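Local coordinates for protein thiosulfate sulfurtransferase RDL2, mitochondrial (Saccharomyces cerevisiae, PDB 6K6R) that transfers sulfane sulfur from thiosulfate to cyanide, yielding thiocyanate and sulfite, as a single-domain rhodanese of the yeast mitochondrion, at residues A[116-119]-A[120-123]; A[62-65]-A[66-70]; A[54-57]-A[58-61]. All blocks are in the same frame, centred on the assembly; numbering follows the deposited sequence.

Interaction 1: residues A[116-119]-A[120-123]; sequences EELA and RSYG
An i to i+4 salt bridge between Glu116 and Arg120 marks the C-terminal end of helix 111-121, the helix that follows the rhodanese active-site loop carrying the persulfide cysteine, Cys106. Arg120 grips the carboxylate side-on with two nitrogens. NE reaches Glu116 OE2 at 2.7 Å, on the syn side but out of the carboxylate plane, while NH2 meets the syn lone pair of Glu116 OE1 at 3.2 Å. Both oxygens lie near the guanidinium plane, and the two flat groups are only 23° apart, an arrangement that limits how far either can turn. The Glu116 chain bends at chi2 (-85°), which turns its carboxylate along the helix toward Arg120. Thr127 OG1 also bonds to Glu116 OE2.

At the last turn Ser121 N still reaches Glu117 O at 3.1 Å, and Tyr122 N, past the helix end, bonds to Ala119 O from above its carbonyl plane. Ser121 OG doubles back to Leu118 O at 2.5 Å; a chi1 of 79° puts it between the backbone N and the carbonyl carbon, within reach of that oxygen. Gly123 ends the run with a positive phi, where a side chain would press on the carbonyl oxygen of Tyr122. Glu116 and Ala119 rest on Phe104 of strand 101-104. Arg120 and Ser121 touch Phe25 near the N-terminus; Leu118 meets Pro77 in a separate loop.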
loop_
_atom_site.group_PDB
_atom_site.type_symbol
_atom_site.label_atom_id
_atom_site.label_comp_id
_atom_site.label_asym_id
_atom_site.label_seq_id
_atom_site.Cartn_x
_atom_site.Cartn_y
_atom_site.Cartn_z
ATOM N N GLU A 116 4.128 6.931 -1.792
ATOM C CA GLU A 116 3.162 7.440 -2.760
ATOM C C GLU A 116 3.835 8.353 -3.777
ATOM O O GLU A 116 3.558 8.267 -4.980
ATOM C CB GLU A 116 2.035 8.181 -2.039
ATOM C CG GLU A 116 0.833 8.503 -2.918
ATOM C CD GLU A 116 0.999 9.799 -3.692
ATOM O OE1 GLU A 116 1.749 10.682 -3.224
ATOM O OE2 GLU A 116 0.381 9.933 -4.770
ATOM N N GLU A 117 4.719 9.238 -3.311
ATOM C CA GLU A 117 5.438 10.120 -4.224
ATOM C C GLU A 117 6.316 9.322 -5.179
ATOM O O GLU A 117 6.435 9.664 -6.361
ATOM C CB GLU A 117 6.277 11.121 -3.431
ATOM C CG GLU A 117 6.464 12.461 -4.119
ATOM C CD GLU A 117 7.408 13.372 -3.361
ATOM O OE1 GLU A 117 7.625 13.134 -2.154
ATOM O OE2 GLU A 117 7.933 14.326 -3.973
ATOM N N LEU A 118 6.939 8.251 -4.682
ATOM C CA LEU A 118 7.748 7.404 -5.551
ATOM C C LEU A 118 6.878 6.655 -6.553
ATOM O O LEU A 118 7.284 6.450 -7.702
ATOM C CB LEU A 118 8.573 6.429 -4.712
ATOM C CG LEU A 118 9.782 7.041 -4.002
ATOM C CD1 LEU A 118 10.364 6.069 -2.990
ATOM C CD2 LEU A 118 10.836 7.465 -5.012
ATOM N N ALA A 119 5.676 6.244 -6.137
ATOM C CA ALA A 119 4.767 5.572 -7.059
ATOM C C ALA A 119 4.392 6.481 -8.222
ATOM O O ALA A 119 4.379 6.047 -9.380
ATOM C CB ALA A 119 3.514 5.104 -6.318
ATOM N N ARG A 120 4.087 7.750 -7.935
ATOM C CA ARG A 120 3.776 8.695 -9.001
ATOM C C ARG A 120 4.996 8.986 -9.864
ATOM O O ARG A 120 4.852 9.316 -11.047
ATOM C CB ARG A 120 3.216 9.990 -8.412
ATOM C CG ARG A 120 1.737 9.921 -8.062
ATOM C CD ARG A 120 1.182 11.289 -7.701
ATOM N NE ARG A 120 1.631 11.736 -6.386
ATOM C CZ ARG A 120 2.336 12.843 -6.174
ATOM N NH1 ARG A 120 2.676 13.622 -7.192
ATOM N NH2 ARG A 120 2.703 13.170 -4.942
ATOM N N SER A 121 6.199 8.870 -9.298
ATOM C CA SER A 121 7.415 9.046 -10.080
ATOM C C SER A 121 7.667 7.890 -11.039
ATOM O O SER A 121 8.525 8.017 -11.919
ATOM C CB SER A 121 8.620 9.215 -9.150
ATOM O OG SER A 121 9.058 7.965 -8.644
ATOM N N TYR A 122 6.948 6.776 -10.895
ATOM C CA TYR A 122 7.118 5.613 -11.756
ATOM C C TYR A 122 5.921 5.372 -12.666
ATOM O O TYR A 122 5.807 4.288 -13.247
ATOM C CB TYR A 122 7.390 4.366 -10.912
ATOM C CG TYR A 122 8.761 4.347 -10.277
ATOM C CD1 TYR A 122 9.903 4.550 -11.040
ATOM C CD2 TYR A 122 8.914 4.129 -8.914
ATOM C CE1 TYR A 122 11.158 4.534 -10.466
ATOM C CE2 TYR A 122 10.167 4.114 -8.329
ATOM C CZ TYR A 122 11.284 4.317 -9.111
ATOM O OH TYR A 122 12.533 4.303 -8.535
ATOM N N GLY A 123 5.025 6.347 -12.803
ATOM C CA GLY A 123 3.886 6.212 -13.684
ATOM C C GLY A 123 2.594 5.788 -13.021
ATOM O O GLY A 123 1.570 5.693 -13.709
#

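Interaction 2: residues A[62-65]-A[66-70]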
loop_
_atom_site.group_PDB
_atom_site.type_symbol
_atom_site.label_atom_id
_atom_site.label_comp_id
_atom_site.label_asym_id
_atom_site.label_seq_id
_atom_site.Cartn_x
_atom_site.Cartn_y
_atom_site.Cartn_z
ATOM N N ASP A 62 4.282 -8.997 12.781
ATOM C CA ASP A 62 3.435 -8.779 13.949
ATOM C C ASP A 62 1.962 -8.739 13.564
ATOM O O ASP A 62 1.118 -9.330 14.250
ATOM C CB ASP A 62 3.843 -7.487 14.656
ATOM C CG ASP A 62 5.145 -7.629 15.422
ATOM O OD1 ASP A 62 5.662 -8.763 15.512
ATOM O OD2 ASP A 62 5.651 -6.608 15.932
ATOM N N TYR A 63 1.631 -8.046 12.476
ATOM C CA TYR A 63 0.267 -8.037 11.963
ATOM C C TYR A 63 0.292 -7.611 10.505
ATOM O O TYR A 63 0.830 -6.550 10.177
ATOM C CB TYR A 63 -0.642 -7.098 12.762
ATOM C CG TYR A 63 -1.981 -6.863 12.093
ATOM C CD1 TYR A 63 -2.986 -7.822 12.153
ATOM C CD2 TYR A 63 -2.235 -5.693 11.386
ATOM C CE1 TYR A 63 -4.207 -7.618 11.537
ATOM C CE2 TYR A 63 -3.454 -5.482 10.764
ATOM C CZ TYR A 63 -4.436 -6.448 10.844
ATOM O OH TYR A 63 -5.651 -6.243 10.230
ATOM N N LYS A 64 -0.299 -8.432 9.642
ATOM C CA LYS A 64 -0.498 -8.101 8.238
ATOM C C LYS A 64 -1.976 -7.821 8.015
ATOM O O LYS A 64 -2.823 -8.669 8.319
ATOM C CB LYS A 64 -0.030 -9.234 7.326
ATOM C CG LYS A 64 -0.196 -8.931 5.842
ATOM C CD LYS A 64 0.328 -10.060 4.971
ATOM C CE LYS A 64 -0.796 -10.723 4.189
ATOM N NZ LYS A 64 -1.175 -9.940 2.979
ATOM N N MET A 65 -2.284 -6.639 7.504
ATOM C CA MET A 65 -3.655 -6.336 7.121
ATOM C C MET A 65 -4.034 -7.219 5.941
ATOM O O MET A 65 -3.341 -7.193 4.916
ATOM C CB MET A 65 -3.800 -4.861 6.765
ATOM C CG MET A 65 -5.235 -4.365 6.766
ATOM S SD MET A 65 -5.352 -2.591 6.479
ATOM C CE MET A 65 -5.564 -2.560 4.707
ATOM N N PRO A 66 -5.091 -8.026 6.041
ATOM C CA PRO A 66 -5.421 -8.946 4.946
ATOM C C PRO A 66 -5.672 -8.205 3.640
ATOM O O PRO A 66 -6.115 -7.055 3.627
ATOM C CB PRO A 66 -6.688 -9.657 5.442
ATOM C CG PRO A 66 -7.182 -8.841 6.602
ATOM C CD PRO A 66 -5.980 -8.197 7.201
ATOM N N THR A 67 -5.362 -8.887 2.535
ATOM C CA THR A 67 -5.457 -8.431 1.148
ATOM C C THR A 67 -4.414 -7.380 0.783
ATOM O O THR A 67 -4.441 -6.872 -0.344
ATOM C CB THR A 67 -6.846 -7.879 0.788
ATOM O OG1 THR A 67 -7.059 -6.629 1.457
ATOM C CG2 THR A 67 -7.938 -8.864 1.187
ATOM N N THR A 68 -3.491 -7.042 1.680
ATOM C CA THR A 68 -2.467 -6.064 1.351
ATOM C C THR A 68 -1.284 -6.726 0.653
ATOM O O THR A 68 -1.045 -7.931 0.775
ATOM C CB THR A 68 -1.966 -5.344 2.605
ATOM O OG1 THR A 68 -1.611 -6.307 3.607
ATOM C CG2 THR A 68 -3.031 -4.423 3.149
ATOM N N ILE A 69 -0.537 -5.912 -0.087
ATOM C CA ILE A 69 0.764 -6.291 -0.624
ATOM C C ILE A 69 1.819 -5.473 0.105
ATOM O O ILE A 69 1.582 -4.312 0.458
ATOM C CB ILE A 69 0.845 -6.075 -2.149
ATOM C CG1 ILE A 69 0.616 -4.606 -2.508
ATOM C CG2 ILE A 69 -0.161 -6.965 -2.867
ATOM C CD1 ILE A 69 0.927 -4.274 -3.955
ATOM N N ASN A 70 2.977 -6.084 0.351
ATOM C CA ASN A 70 4.045 -5.457 1.121
ATOM C C ASN A 70 5.118 -4.960 0.160
ATOM O O ASN A 70 5.784 -5.758 -0.507
ATOM C CB ASN A 70 4.629 -6.433 2.139
ATOM C CG ASN A 70 5.720 -5.806 2.992
ATOM O OD1 ASN A 70 6.619 -6.495 3.471
ATOM N ND2 ASN A 70 5.641 -4.494 3.188
HETATM O O HOH W 1 -0.278 -5.274 5.896
#
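Thr68 OG1 accepts a hydrogen bond at 2.8 Å from a water that in turn takes the N-H of Met65 at 2.9 Å, tying the threonine back to the other side of a type II beta turn. The turn runs from Met65 to Thr68 and is closed by Thr68 N, which bonds to Met65 O at 3.2 Å; Thr68 OG1 is modelled against the same oxygen, too close for its distance to be trusted. Pro66 and Thr67 form the corner, Thr67 with the positive phi (71°) that this turn type needs at its third position.

The Met65 chain runs out extended, then turns at chi3 (93°) to lay CE against Thr68 CG2 at 3.5 Å, the two side chains crossing at about a right angle. Val38, Val42, Leu51, Leu105 and Trp137 pack round the methionine. Tyr63 comes in obliquely and sets its OH 3.6 Å from Pro66 CD, while that hydroxyl is hydrogen-bonded to Trp137 NE1. Thr68 thus divides its work: its methyl joins the apolar packing of Met65, its amide satisfies Met65 O, and its hydroxyl reaches Met65 N through the water, so both backbone polar groups of this buried residue have partners as the chain reverses into strand 69-70.

Interaction 3: residues A[54-57]-A[58-61]; sequences VREP and KEVK
Glu59 reaches back from the first turn of helix 57-60 to Glu56, its N-cap residue, and accepts the Glu56 N-H with OE1 at 3.1 Å: one half of a capping box, set just after strand 49-53 of the rhodanese fold. The amide comes from above the carboxylate plane, 48° out of it. Glu56 and Glu59 cross obliquely, with their carboxylates turned only 26° from each other; Arg111 forms a salt bridge with Glu59 OE1. With an alanine in place of Glu59, the amide of Glu56 would probably lose its acceptor and Arg111 this salt-bridge partner.

Arg55 folds over the same turn. Its guanidinium presents one face to the peptide joining Glu59 and Val60, with Glu59 C 4.0 Å above the plane, offset toward the rim. NH2 is held by a salt bridge to Asp53 and a hydrogen bond to Tyr63 O.

On the outer side, Glu56 and Lys58 lie alongside and point the same way. The bend at Lys58 chi2 (82°) carries its chain back past Glu56 CB and Pro57 CD. Glu56 OE1 also bonds to Ser75 OG, and Lys58 NZ completes the salt bridge by meeting the anti lone pair of that oxygen at 2.9 Å.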
loop_
_atom_site.group_PDB
_atom_site.type_symbol
_atom_site.label_atom_id
_atom_site.label_comp_id
_atom_site.label_asym_id
_atom_site.label_seq_id
_atom_site.Cartn_x
_atom_site.Cartn_y
_atom_site.Cartn_z
ATOM N N VAL A 54 3.735 -0.387 3.395
ATOM C CA VAL A 54 5.101 0.054 3.143
ATOM C C VAL A 54 6.025 -0.205 4.323
ATOM O O VAL A 54 7.199 0.187 4.276
ATOM C CB VAL A 54 5.134 1.544 2.753
ATOM C CG1 VAL A 54 4.228 1.787 1.560
ATOM C CG2 VAL A 54 4.719 2.411 3.929
ATOM N N ARG A 55 5.536 -0.855 5.376
ATOM C CA ARG A 55 6.395 -1.210 6.492
ATOM C C ARG A 55 7.420 -2.257 6.063
ATOM O O ARG A 55 7.326 -2.865 4.992
ATOM C CB ARG A 55 5.572 -1.743 7.664
ATOM C CG ARG A 55 4.705 -0.710 8.358
ATOM C CD ARG A 55 3.765 -1.390 9.334
ATOM N NE ARG A 55 3.113 -2.544 8.721
ATOM C CZ ARG A 55 2.551 -3.536 9.404
ATOM N NH1 ARG A 55 2.562 -3.520 10.730
ATOM N NH2 ARG A 55 1.981 -4.546 8.760
ATOM N N GLU A 56 8.414 -2.463 6.921
ATOM C CA GLU A 56 9.385 -3.512 6.681
ATOM C C GLU A 56 8.754 -4.876 6.953
ATOM O O GLU A 56 7.884 -5.001 7.821
ATOM C CB GLU A 56 10.613 -3.315 7.567
ATOM C CG GLU A 56 11.503 -2.165 7.130
ATOM C CD GLU A 56 11.900 -2.264 5.670
ATOM O OE1 GLU A 56 12.295 -3.365 5.235
ATOM O OE2 GLU A 56 11.815 -1.244 4.955
ATOM N N PRO A 57 9.164 -5.912 6.216
ATOM C CA PRO A 57 8.616 -7.255 6.475
ATOM C C PRO A 57 8.768 -7.688 7.919
ATOM O O PRO A 57 7.983 -8.513 8.405
ATOM C CB PRO A 57 9.426 -8.152 5.529
ATOM C CG PRO A 57 9.915 -7.241 4.462
ATOM C CD PRO A 57 10.143 -5.913 5.117
ATOM N N LYS A 58 9.763 -7.141 8.624
ATOM C CA LYS A 58 9.921 -7.434 10.043
ATOM C C LYS A 58 8.703 -6.975 10.840
ATOM O O LYS A 58 8.267 -7.665 11.769
ATOM C CB LYS A 58 11.212 -6.795 10.580
ATOM C CG LYS A 58 12.494 -7.037 9.742
ATOM C CD LYS A 58 12.633 -6.094 8.542
ATOM C CE LYS A 58 13.428 -6.733 7.408
ATOM N NZ LYS A 58 13.373 -5.923 6.156
ATOM N N GLU A 59 8.128 -5.825 10.481
ATOM C CA GLU A 59 6.935 -5.344 11.168
ATOM C C GLU A 59 5.671 -6.058 10.704
ATOM O O GLU A 59 4.724 -6.206 11.485
ATOM C CB GLU A 59 6.777 -3.835 10.964
ATOM C CG GLU A 59 8.019 -3.033 11.300
ATOM C CD GLU A 59 7.949 -1.614 10.778
ATOM O OE1 GLU A 59 8.668 -1.300 9.805
ATOM O OE2 GLU A 59 7.173 -0.812 11.341
ATOM N N VAL A 60 5.634 -6.502 9.444
ATOM C CA VAL A 60 4.472 -7.222 8.937
ATOM C C VAL A 60 4.291 -8.560 9.641
ATOM O O VAL A 60 3.180 -9.104 9.658
ATOM C CB VAL A 60 4.589 -7.411 7.412
ATOM C CG1 VAL A 60 3.252 -7.812 6.815
ATOM C CG2 VAL A 60 5.093 -6.134 6.760
ATOM N N LYS A 61 5.357 -9.106 10.235
ATOM C CA LYS A 61 5.233 -10.355 10.980
ATOM C C LYS A 61 4.329 -10.198 12.195
ATOM O O LYS A 61 3.669 -11.158 12.607
ATOM C CB LYS A 61 6.614 -10.850 11.411
ATOM C CG LYS A 61 7.538 -11.210 10.260
ATOM C CD LYS A 61 7.097 -12.489 9.569
ATOM C CE LYS A 61 8.241 -13.112 8.787
ATOM N NZ LYS A 61 9.368 -13.510 9.674
#

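How the interactions relate
Interactions 2 and 3 adjoin along the chain, the helix of 54-61 running into the turn of 62-70, and they touch. Asn70 ND2 probably bonds to Arg55 O at 3.0 Å, and Asn70 packs on Pro57 and Val60. Interaction 1 stands apart, its centre about 21 Å from the centre of each of the others, and lies across the chain's centre from interaction 2. Two of the three handle helix ends: residues 54-61 start a helix at the surface, where glutamates with arginine and lysine side chains dominate, and the partly buried contact at 116-123 ends one. Interaction 2, also partly buried, holds a turn before an edge strand with a backbone bond, a water and apolar contacts.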